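Alp7A (Bacillus subtilis, PDB 5EC0) binds adenine nucleotide and, as a plasmid-borne bacterial actin-like protein of the ParM type, probably polymerises into filaments that segregate plasmid copies. Local coordinates at residues Ala106-Gln109 with Ala110-Lys114; Met16-Asp20 with Gly21-Glu25. One frame throughout, in Å; residues are numbered along the deposited sequence.

Contact 1. Residues Ala106-Gln109 with Ala110-Lys114; sequences AYYQ and ALKGK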
ATOM      1  N   ALA A 106       1.349  -8.418 -16.235  1.00 31.41           N
ATOM      2  CA  ALA A 106       1.706  -9.613 -16.991  1.00 36.25           C
ATOM      3  C   ALA A 106       1.415 -10.865 -16.166  1.00 39.71           C
ATOM      4  O   ALA A 106       0.978 -11.896 -16.697  1.00 27.38           O
ATOM      5  CB  ALA A 106       3.165  -9.571 -17.403  1.00 31.54           C
ATOM      6  N   TYR A 107       1.645 -10.761 -14.861  1.00 35.03           N
ATOM      7  CA  TYR A 107       1.331 -11.852 -13.953  1.00 34.45           C
ATOM      8  C   TYR A 107      -0.166 -12.159 -13.942  1.00 34.63           C
ATOM      9  O   TYR A 107      -0.585 -13.320 -14.028  1.00 30.09           O
ATOM     10  CB  TYR A 107       1.791 -11.531 -12.539  1.00 34.94           C
ATOM     11  CG  TYR A 107       1.220 -12.502 -11.540  1.00 35.85           C
ATOM     12  CD1 TYR A 107       1.577 -13.847 -11.571  1.00 36.08           C
ATOM     13  CD2 TYR A 107       0.303 -12.085 -10.584  1.00 33.81           C
ATOM     14  CE1 TYR A 107       1.051 -14.748 -10.665  1.00 35.50           C
ATOM     15  CE2 TYR A 107      -0.228 -12.978  -9.673  1.00 32.38           C
ATOM     16  CZ  TYR A 107       0.155 -14.310  -9.724  1.00 30.60           C
ATOM     17  OH  TYR A 107      -0.376 -15.197  -8.827  1.00 30.42           O
ATOM     18  N   TYR A 108      -0.975 -11.113 -13.822  1.00 33.08           N
ATOM     19  CA  TYR A 108      -2.421 -11.288 -13.804  1.00 36.45           C
ATOM     20  C   TYR A 108      -2.898 -11.882 -15.127  1.00 39.19           C
ATOM     21  O   TYR A 108      -3.794 -12.731 -15.145  1.00 35.69           O
ATOM     22  CB  TYR A 108      -3.126  -9.963 -13.530  1.00 30.33           C
ATOM     23  CG  TYR A 108      -4.631 -10.074 -13.514  1.00 30.49           C
ATOM     24  CD1 TYR A 108      -5.309 -10.423 -12.343  1.00 28.71           C
ATOM     25  CD2 TYR A 108      -5.379  -9.816 -14.657  1.00 30.32           C
ATOM     26  CE1 TYR A 108      -6.690 -10.515 -12.315  1.00 30.08           C
ATOM     27  CE2 TYR A 108      -6.766  -9.918 -14.645  1.00 30.87           C
ATOM     28  CZ  TYR A 108      -7.418 -10.262 -13.470  1.00 37.24           C
ATOM     29  OH  TYR A 108      -8.799 -10.351 -13.452  1.00 35.43           O
ATOM     30  N   GLN A 109      -2.288 -11.444 -16.230  1.00 36.75           N
ATOM     31  CA  GLN A 109      -2.646 -11.971 -17.544  1.00 40.15           C
ATOM     32  C   GLN A 109      -2.337 -13.463 -17.630  1.00 40.02           C
ATOM     33  O   GLN A 109      -3.137 -14.235 -18.163  1.00 43.81           O
ATOM     34  CB  GLN A 109      -1.915 -11.227 -18.661  1.00 34.53           C
ATOM     35  CG  GLN A 109      -2.517 -11.446 -20.034  1.00 30.55           C
ATOM     36  CD  GLN A 109      -2.161 -12.800 -20.682  1.00 40.00           C
ATOM     37  OE1 GLN A 109      -1.023 -13.277 -20.597  1.00 40.26           O
ATOM     38  NE2 GLN A 109      -3.145 -13.414 -21.335  1.00 37.97           N
ATOM     39  N   ALA A 110      -1.174 -13.860 -17.116  1.00 39.07           N
ATOM     40  CA  ALA A 110      -0.762 -15.265 -17.146  1.00 37.93           C
ATOM     41  C   ALA A 110      -1.654 -16.112 -16.246  1.00 35.56           C
ATOM     42  O   ALA A 110      -1.990 -17.240 -16.586  1.00 42.93           O
ATOM     43  CB  ALA A 110       0.689 -15.408 -16.724  1.00 36.21           C
ATOM     44  N   LEU A 111      -2.028 -15.557 -15.096  1.00 32.65           N
ATOM     45  CA  LEU A 111      -2.870 -16.262 -14.135  1.00 38.53           C
ATOM     46  C   LEU A 111      -4.290 -16.463 -14.651  1.00 42.41           C
ATOM     47  O   LEU A 111      -4.801 -17.574 -14.625  1.00 43.14           O
ATOM     48  CB  LEU A 111      -2.909 -15.509 -12.797  1.00 36.42           C
ATOM     49  CG  LEU A 111      -3.596 -16.198 -11.612  1.00 36.58           C
ATOM     50  CD1 LEU A 111      -2.854 -17.480 -11.215  1.00 37.91           C
ATOM     51  CD2 LEU A 111      -3.705 -15.258 -10.414  1.00 38.52           C
ATOM     52  N   LYS A 112      -4.923 -15.390 -15.120  1.00 39.62           N
ATOM     53  CA  LYS A 112      -6.351 -15.428 -15.437  1.00 41.57           C
ATOM     54  C   LYS A 112      -6.684 -15.441 -16.931  1.00 44.41           C
ATOM     55  O   LYS A 112      -7.849 -15.569 -17.291  1.00 50.36           O
ATOM     56  CB  LYS A 112      -7.065 -14.238 -14.794  1.00 39.61           C
ATOM     57  CG  LYS A 112      -6.802 -14.065 -13.311  1.00 43.20           C
ATOM     58  CD  LYS A 112      -7.556 -15.093 -12.471  1.00 48.14           C
ATOM     59  CE  LYS A 112      -7.700 -14.605 -11.023  1.00 49.52           C
ATOM     60  NZ  LYS A 112      -8.647 -15.415 -10.187  1.00 50.14           N
ATOM     61  N   GLY A 113      -5.683 -15.300 -17.797  1.00 42.71           N
ATOM     62  CA  GLY A 113      -5.944 -15.201 -19.227  1.00 41.92           C
ATOM     63  C   GLY A 113      -5.423 -16.349 -20.079  1.00 42.30           C
ATOM     64  O   GLY A 113      -4.956 -17.359 -19.571  1.00 43.03           O
ATOM     65  N   LYS A 114      -5.493 -16.180 -21.392  1.00 50.87           N
ATOM     66  CA  LYS A 114      -5.122 -17.239 -22.324  1.00 52.26           C
ATOM     67  C   LYS A 114      -3.663 -17.108 -22.734  1.00 52.78           C
ATOM     68  O   LYS A 114      -3.171 -16.007 -22.995  1.00 54.25           O
ATOM     69  CB  LYS A 114      -6.028 -17.204 -23.554  1.00 44.92           C
ATOM     70  CG  LYS A 114      -7.503 -17.026 -23.209  1.00 54.54           C
ATOM     71  CD  LYS A 114      -8.307 -16.520 -24.402  1.00 59.23           C
ATOM     72  CE  LYS A 114      -8.670 -17.651 -25.363  1.00 68.47           C
ATOM     73  NZ  LYS A 114      -8.964 -17.167 -26.750  1.00 69.08           N
TER
HETATM   74  O   HOH W   1      -6.067 -13.495 -21.956  1.00 43.72           O
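One face of the Y108 ring carries the aliphatic stem of K112: CG of K112 stands 4.0 Å from the ring centroid and 23° off its normal, a CH-pi contact one helical turn on. The methylene sits toward the rim, since CE1 of Y108 is the ring carbon nearest to it, at 3.7 Å. The chain of K112 bends at its second torsion, which sends the ammonium end away from residues 106-109, where it makes a cation-pi contact with Y22. Y107 meets L111 differently. The two side chains run alongside each other in the same direction, and the methyl CD2 of L111 approaches the phenol end obliquely, 3.7 Å from OH of Y107. The third flat group is the amide of Q109. Its NE2 donates to the backbone O of K114 over 3.1 Å, with the acceptor in the amide plane and an N-H...O angle of 163°, although the donor stands above the carbonyl plane of K114. The same NE2 gives a bond to a water that also takes the N-H of K114, and OE1 accepts from K166, so both ends of the amide are held and its rotation is fixed. The backbone keeps the i to i+4 pattern of a helix, from A110 N to A106 O through K112 N to Y108 O. The last, G113 N to Q109 O, is short at 2.8 Å but bent to 130°, as G113 leaves helical geometry. This C-terminal turn of helix 95-112 packs against strands 22-33 and 166-179 of the same sheet, Y108 and L111 on the first, A106 and Q109 on the second.

Contact 2. Residues Met16-Asp20 with Gly21-Glu25; sequences MNLID and GYFFE
N17 and F24 face each other across a beta hairpin of strands 14-19 and 22-33; segments 16-19 and 22-25 run antiparallel, 158° between their directions, and reverse through a type I' turn from I19 to Y22. The tight part is the side bearing N17, I19 and F24. There the N17 amide stands almost upright on the F24 ring, the planes 78° apart, with ND2 3.2 Å above one face and offset toward the rim near CE1. Both side chains take the first torsion that sets CG between the backbone N and carbonyl carbon, which swings each over its strand toward the other. OD1 of N17 is buried without a polar partner. The I19 methyl CD1 reaches CE2 of F24 at 3.6 Å, and Y108 and A104 of helix 95-112 cover F24. With an alanine at F24, the N17 amide and the I19 methyl would probably lose the surface they rest on, leaving a gap beneath helix 95-112. On the opposite side, CD2 of L18 touches CB of F23 at 3.7 Å and M16 runs alongside E25, whose carboxylate, near the bound ADP, is paired with R362; helix 364-386 packs on L18 and F23. The solvent side is at G21, which has a positive phi and donates its N-H to a water, while neighbouring D20 is held by S4 and R5. Strand bonding, unlike exposure, is firmest beside the turn: F24 N to N17 O is weak at 3.5 Å, whereas I19 N reaches Y22 O at 2.8 Å with an N-H...O angle of 169°.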
ATOM      1  N   MET A  16       0.601  -3.266  -3.947  1.00 21.82           N
ATOM      2  CA  MET A  16      -0.686  -3.945  -3.807  1.00 24.64           C
ATOM      3  C   MET A  16      -1.607  -3.437  -4.877  1.00 31.14           C
ATOM      4  O   MET A  16      -1.566  -2.244  -5.226  1.00 30.59           O
ATOM      5  CB  MET A  16      -1.296  -3.716  -2.415  1.00 24.18           C
ATOM      6  CG  MET A  16      -0.290  -3.790  -1.250  1.00 23.65           C
ATOM      7  SD  MET A  16      -1.097  -3.514   0.324  1.00 38.78           S
ATOM      8  CE  MET A  16      -1.783  -1.896   0.027  1.00 38.19           C
ATOM      9  N   ASN A  17      -2.456  -4.308  -5.409  1.00 31.26           N
ATOM     10  CA  ASN A  17      -3.287  -3.784  -6.464  1.00 24.88           C
ATOM     11  C   ASN A  17      -4.615  -4.567  -6.472  1.00 27.62           C
ATOM     12  O   ASN A  17      -4.669  -5.742  -6.101  1.00 34.57           O
ATOM     13  CB  ASN A  17      -2.531  -3.890  -7.809  1.00 37.38           C
ATOM     14  CG  ASN A  17      -2.373  -5.325  -8.275  1.00 50.32           C
ATOM     15  OD1 ASN A  17      -3.351  -5.972  -8.649  1.00 60.48           O
ATOM     16  ND2 ASN A  17      -1.267  -5.911  -7.910  1.00 69.22           N
ATOM     17  N   LEU A  18      -5.680  -3.937  -6.932  1.00 28.89           N
ATOM     18  CA  LEU A  18      -6.895  -4.679  -7.210  1.00 25.80           C
ATOM     19  C   LEU A  18      -7.181  -4.627  -8.704  1.00 29.62           C
ATOM     20  O   LEU A  18      -7.249  -3.546  -9.306  1.00 30.84           O
ATOM     21  CB  LEU A  18      -8.082  -4.108  -6.429  1.00 25.66           C
ATOM     22  CG  LEU A  18      -8.163  -4.204  -4.909  1.00 26.43           C
ATOM     23  CD1 LEU A  18      -9.157  -3.156  -4.370  1.00 22.39           C
ATOM     24  CD2 LEU A  18      -8.625  -5.599  -4.547  1.00 22.23           C
ATOM     25  N   ILE A  19      -7.336  -5.794  -9.305  1.00 32.23           N
ATOM     26  CA  ILE A  19      -7.622  -5.875 -10.729  1.00 28.96           C
ATOM     27  C   ILE A  19      -8.959  -6.548 -10.908  1.00 28.48           C
ATOM     28  O   ILE A  19      -9.098  -7.727 -10.609  1.00 29.02           O
ATOM     29  CB  ILE A  19      -6.536  -6.652 -11.483  1.00 28.28           C
ATOM     30  CG1 ILE A  19      -5.163  -6.021 -11.216  1.00 27.53           C
ATOM     31  CG2 ILE A  19      -6.837  -6.666 -12.951  1.00 24.04           C
ATOM     32  CD1 ILE A  19      -3.998  -6.835 -11.723  1.00 28.10           C
ATOM     33  N   ASP A  20      -9.924  -5.780 -11.413  1.00 36.85           N
ATOM     34  CA  ASP A  20     -11.342  -6.154 -11.447  1.00 34.65           C
ATOM     35  C   ASP A  20     -11.772  -6.837 -10.154  1.00 33.97           C
ATOM     36  O   ASP A  20     -12.410  -7.882 -10.185  1.00 30.87           O
ATOM     37  CB  ASP A  20     -11.648  -7.048 -12.655  1.00 31.17           C
ATOM     38  CG  ASP A  20     -11.608  -6.285 -13.977  1.00 35.65           C
ATOM     39  OD1 ASP A  20     -11.818  -5.052 -13.957  1.00 28.94           O
ATOM     40  OD2 ASP A  20     -11.367  -6.917 -15.035  1.00 40.29           O
ATOM     41  N   GLY A  21     -11.400  -6.239  -9.019  1.00 37.95           N
ATOM     42  CA  GLY A  21     -11.782  -6.755  -7.714  1.00 33.26           C
ATOM     43  C   GLY A  21     -10.907  -7.886  -7.207  1.00 35.67           C
ATOM     44  O   GLY A  21     -11.112  -8.395  -6.107  1.00 42.29           O
ATOM     45  N   TYR A  22      -9.921  -8.284  -7.999  1.00 30.23           N
ATOM     46  CA  TYR A  22      -9.016  -9.334  -7.568  1.00 26.55           C
ATOM     47  C   TYR A  22      -7.762  -8.752  -6.919  1.00 32.24           C
ATOM     48  O   TYR A  22      -7.017  -7.963  -7.530  1.00 22.32           O
ATOM     49  CB  TYR A  22      -8.639 -10.231  -8.748  1.00 36.53           C
ATOM     50  CG  TYR A  22      -7.723 -11.381  -8.385  1.00 45.37           C
ATOM     51  CD1 TYR A  22      -8.212 -12.523  -7.769  1.00 45.11           C
ATOM     52  CD2 TYR A  22      -6.363 -11.317  -8.656  1.00 49.14           C
ATOM     53  CE1 TYR A  22      -7.363 -13.582  -7.436  1.00 49.92           C
ATOM     54  CE2 TYR A  22      -5.514 -12.364  -8.335  1.00 51.22           C
ATOM     55  CZ  TYR A  22      -6.016 -13.491  -7.726  1.00 51.47           C
ATOM     56  OH  TYR A  22      -5.158 -14.517  -7.410  1.00 57.26           O
ATOM     57  N   PHE A  23      -7.524  -9.172  -5.680  1.00 24.01           N
ATOM     58  CA  PHE A  23      -6.367  -8.730  -4.908  1.00 26.23           C
ATOM     59  C   PHE A  23      -5.129  -9.645  -5.000  1.00 26.68           C
ATOM     60  O   PHE A  23      -5.230 -10.872  -4.910  1.00 28.65           O
ATOM     61  CB  PHE A  23      -6.758  -8.576  -3.431  1.00 24.22           C
ATOM     62  CG  PHE A  23      -5.608  -8.191  -2.537  1.00 33.99           C
ATOM     63  CD1 PHE A  23      -5.243  -6.853  -2.395  1.00 30.86           C
ATOM     64  CD2 PHE A  23      -4.885  -9.166  -1.847  1.00 25.46           C
ATOM     65  CE1 PHE A  23      -4.172  -6.483  -1.582  1.00 31.21           C
ATOM     66  CE2 PHE A  23      -3.806  -8.810  -1.034  1.00 25.79           C
ATOM     67  CZ  PHE A  23      -3.450  -7.465  -0.898  1.00 35.20           C
ATOM     68  N   PHE A  24      -3.962  -9.030  -5.185  1.00 25.09           N
ATOM     69  CA  PHE A  24      -2.687  -9.683  -4.892  1.00 31.19           C
ATOM     70  C   PHE A  24      -1.655  -8.593  -4.646  1.00 30.21           C
ATOM     71  O   PHE A  24      -1.892  -7.425  -4.957  1.00 28.57           O
ATOM     72  CB  PHE A  24      -2.233 -10.641  -6.021  1.00 24.14           C
ATOM     73  CG  PHE A  24      -1.871  -9.952  -7.308  1.00 27.53           C
ATOM     74  CD1 PHE A  24      -0.593  -9.441  -7.505  1.00 24.42           C
ATOM     75  CD2 PHE A  24      -2.798  -9.835  -8.337  1.00 22.78           C
ATOM     76  CE1 PHE A  24      -0.248  -8.813  -8.698  1.00 24.71           C
ATOM     77  CE2 PHE A  24      -2.452  -9.220  -9.542  1.00 22.17           C
ATOM     78  CZ  PHE A  24      -1.172  -8.706  -9.718  1.00 21.81           C
ATOM     79  N   GLU A  25      -0.527  -8.981  -4.066  1.00 31.73           N
ATOM     80  CA  GLU A  25       0.528  -8.045  -3.727  1.00 34.26           C
ATOM     81  C   GLU A  25       1.899  -8.681  -3.946  1.00 35.05           C
ATOM     82  O   GLU A  25       2.023  -9.896  -4.028  1.00 36.73           O
ATOM     83  CB  GLU A  25       0.383  -7.563  -2.280  1.00 28.70           C
ATOM     84  CG  GLU A  25       0.158  -8.656  -1.255  1.00 26.21           C
ATOM     85  CD  GLU A  25       0.083  -8.114   0.174  1.00 37.68           C
ATOM     86  OE1 GLU A  25       0.490  -6.962   0.388  1.00 42.12           O
ATOM     87  OE2 GLU A  25      -0.379  -8.837   1.088  1.00 40.53           O
TER
HETATM   88  O   HOH W   2     -10.349  -3.478  -9.103  1.00 21.26           O

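How the contacts relate
From the N terminus, contact 2 comes first: strand 14-19 turns back at D20 and G21 into strand 22-33, closing a tight hairpin. Contact 1 follows as the final turn of helix 95-112, before the chain continues into strand 119-129. The two are in series, neither nested nor crossed, yet they touch in space, with centres about 13 Å apart. Y22 is the main meeting point: its OH lies 3.4 Å from CD2 of L111, and its ring also faces the charge of K112. Y107 adds an edge-to-face contact with F24, and Y108 packs on I19. The helix end is thus tied to the hairpin of the mixed sheet that holds strands 2-10, 14-19 and 22-33.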